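Local coordinates for protein Gp26 (Listeria phage P40, PDB 4JZ5) that probably hydrolyses glycosidic bonds of Listeria cell-wall peptidoglycan, as the family 25 glycosyl hydrolase catalytic domain of a phage endolysin, at residues A[191-196]-A[206-211]. Sequence-based numbering, arbitrary orientation.
Sequences LWQYTS and PVDMNT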
loop_
_atom_site.group_PDB
_atom_site.type_symbol
_atom_site.label_atom_id
_atom_site.label_comp_id
_atom_site.label_asym_id
_atom_site.label_seq_id
_atom_site.Cartn_x
_atom_site.Cartn_y
_atom_site.Cartn_z
ATOM N N LEU A 191 -8.592 5.670 -1.433
ATOM C CA LEU A 191 -8.054 5.494 -0.085
ATOM C C LEU A 191 -7.179 6.713 0.218
ATOM O O LEU A 191 -6.335 7.069 -0.592
ATOM C CB LEU A 191 -7.228 4.214 -0.040
ATOM C CG LEU A 191 -6.651 3.779 1.311
ATOM C CD1 LEU A 191 -7.739 3.486 2.333
ATOM C CD2 LEU A 191 -5.757 2.552 1.130
ATOM N N TRP A 192 -7.405 7.366 1.361
ATOM C CA TRP A 192 -6.700 8.592 1.747
ATOM C C TRP A 192 -5.795 8.289 2.927
ATOM O O TRP A 192 -6.273 7.899 3.991
ATOM C CB TRP A 192 -7.725 9.656 2.120
ATOM C CG TRP A 192 -7.233 10.900 2.811
ATOM C CD1 TRP A 192 -6.014 11.501 2.733
ATOM C CD2 TRP A 192 -8.021 11.696 3.682
ATOM N NE1 TRP A 192 -5.995 12.635 3.533
ATOM C CE2 TRP A 192 -7.224 12.774 4.120
ATOM C CE3 TRP A 192 -9.327 11.592 4.150
ATOM C CZ2 TRP A 192 -7.698 13.739 5.013
ATOM C CZ3 TRP A 192 -9.797 12.551 5.028
ATOM C CH2 TRP A 192 -8.985 13.611 5.445
ATOM N N GLN A 193 -4.496 8.435 2.713
ATOM C CA GLN A 193 -3.523 8.348 3.805
ATOM C C GLN A 193 -3.422 9.722 4.446
ATOM O O GLN A 193 -2.875 10.648 3.855
ATOM C CB GLN A 193 -2.181 7.876 3.299
ATOM C CG GLN A 193 -1.251 7.420 4.400
ATOM C CD GLN A 193 0.096 7.093 3.832
ATOM O OE1 GLN A 193 0.804 7.977 3.352
ATOM N NE2 GLN A 193 0.439 5.818 3.805
ATOM N N TYR A 194 -4.009 9.853 5.635
ATOM C CA TYR A 194 -4.236 11.166 6.215
ATOM C C TYR A 194 -3.224 11.580 7.278
ATOM O O TYR A 194 -3.181 12.741 7.677
ATOM C CB TYR A 194 -5.661 11.287 6.750
ATOM C CG TYR A 194 -6.056 10.324 7.848
ATOM C CD1 TYR A 194 -5.692 10.558 9.163
ATOM C CD2 TYR A 194 -6.835 9.206 7.573
ATOM C CE1 TYR A 194 -6.072 9.705 10.159
ATOM C CE2 TYR A 194 -7.229 8.351 8.577
ATOM C CZ TYR A 194 -6.856 8.608 9.871
ATOM O OH TYR A 194 -7.266 7.742 10.860
ATOM N N THR A 195 -2.400 10.645 7.737
ATOM C CA THR A 195 -1.340 10.964 8.677
ATOM C C THR A 195 -0.269 9.890 8.634
ATOM O O THR A 195 -0.558 8.737 8.278
ATOM C CB THR A 195 -1.894 11.098 10.129
ATOM O OG1 THR A 195 -0.886 11.600 11.008
ATOM C CG2 THR A 195 -2.399 9.774 10.667
ATOM N N SER A 196 0.948 10.282 9.002
ATOM C CA SER A 196 2.043 9.350 9.230
ATOM C C SER A 196 2.317 9.194 10.725
ATOM O O SER A 196 3.246 8.473 11.107
ATOM C CB SER A 196 3.312 9.829 8.529
ATOM O OG SER A 196 3.860 10.995 9.141
ATOM N N PRO A 206 4.906 5.377 15.534
ATOM C CA PRO A 206 3.957 6.107 14.693
ATOM C C PRO A 206 3.515 5.202 13.555
ATOM O O PRO A 206 4.320 4.403 13.060
ATOM C CB PRO A 206 4.776 7.284 14.172
ATOM C CG PRO A 206 5.954 7.392 15.113
ATOM C CD PRO A 206 6.222 6.030 15.615
ATOM N N VAL A 207 2.257 5.299 13.174
ATOM C CA VAL A 207 1.760 4.476 12.103
ATOM C C VAL A 207 0.952 5.326 11.136
ATOM O O VAL A 207 0.232 6.249 11.497
ATOM C CB VAL A 207 0.956 3.271 12.643
ATOM C CG1 VAL A 207 -0.300 3.711 13.343
ATOM C CG2 VAL A 207 0.662 2.270 11.524
ATOM N N ASP A 208 1.080 4.975 9.861
ATOM C CA ASP A 208 0.271 5.564 8.803
ATOM C C ASP A 208 -1.174 5.124 8.926
ATOM O O ASP A 208 -1.468 3.910 9.009
ATOM C CB ASP A 208 0.748 5.096 7.426
ATOM C CG ASP A 208 2.108 5.621 7.026
ATOM O OD1 ASP A 208 2.635 6.587 7.605
ATOM O OD2 ASP A 208 2.675 5.043 6.045
ATOM N N MET A 209 -2.085 6.091 8.895
ATOM C CA MET A 209 -3.515 5.820 8.971
ATOM C C MET A 209 -4.209 6.325 7.733
ATOM O O MET A 209 -3.834 7.347 7.155
ATOM C CB MET A 209 -4.111 6.451 10.213
ATOM C CG MET A 209 -3.560 5.811 11.468
ATOM S SD MET A 209 -4.277 6.469 12.977
ATOM C CE MET A 209 -5.874 5.697 13.074
ATOM N N ASN A 210 -5.234 5.578 7.336
ATOM C CA ASN A 210 -5.943 5.787 6.090
ATOM C C ASN A 210 -7.438 5.642 6.329
ATOM O O ASN A 210 -7.869 4.929 7.237
ATOM C CB ASN A 210 -5.544 4.757 5.010
ATOM C CG ASN A 210 -4.049 4.641 4.798
ATOM O OD1 ASN A 210 -3.495 5.261 3.911
ATOM N ND2 ASN A 210 -3.401 3.812 5.599
ATOM N N THR A 211 -8.229 6.285 5.472
ATOM C CA THR A 211 -9.667 6.091 5.502
ATOM C C THR A 211 -10.223 6.034 4.080
ATOM O O THR A 211 -9.556 6.422 3.127
ATOM C CB THR A 211 -10.387 7.174 6.357
ATOM O OG1 THR A 211 -11.734 6.769 6.600
ATOM C CG2 THR A 211 -10.385 8.528 5.681
HETATM O O HOH W 1 4.352 6.200 9.916
#
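Strands 191-195 and 206-211 run antiparallel, their axes 4.6 Å apart at closest and their directions 139° apart, paired Trp192 with Thr211, Gln193 with Asn210 and Thr195 with Met209. The one-residue register shift between the last two pairs defines a beta bulge containing Tyr194. In the irregular beta/alpha barrel of the family 25 hydrolases, 191-195 runs parallel to 169-172 and 206-211 antiparallel to 25-28, so the pair closes the ring of strands. Trp192 and Thr211 exchange two backbone hydrogen bonds; that from Trp192 N to Thr211 O is 2.9 Å long and nearly straight (174°). At the bulge, Met209 O accepts from Tyr194 N, while Met209 N donates to Thr195 O at 3.1 Å.

With chi1 at 61°, Tyr194 CG sits between its own backbone N and carbonyl carbon, which lays the ring across strand 206-211. Met209 O lies over one ring face near its rim, Thr211 N at the edge, and the hydroxyl OH lies 3.3 Å from Met209 CE. Tyr194 CB sits over one face of the Trp192 indole, toward its rim, and the indole CE3 meets Thr211 CG2 obliquely at 3.6 Å.

On the face opposite Trp192, Thr211, Thr195 and Met209, Gln193 lies beside Asn210, pointing the same way. Asn210 OD1 packs tightly against Gln193 CB (3.0 Å) and accepts from Trp170, while its ND2 donates to Val25 O. The extended Gln193 chain brings NE2 near Asp208 OD2, but the angle is too poor for a hydrogen bond; NE2 instead bonds Asp27, and OE1 bonds Tyr150 and Tyr174. Where the chain turns at Ser196, a single water donates to both Ser196 O and Asp208 OD1, the latter lying 2.9 Å from the water oxygen.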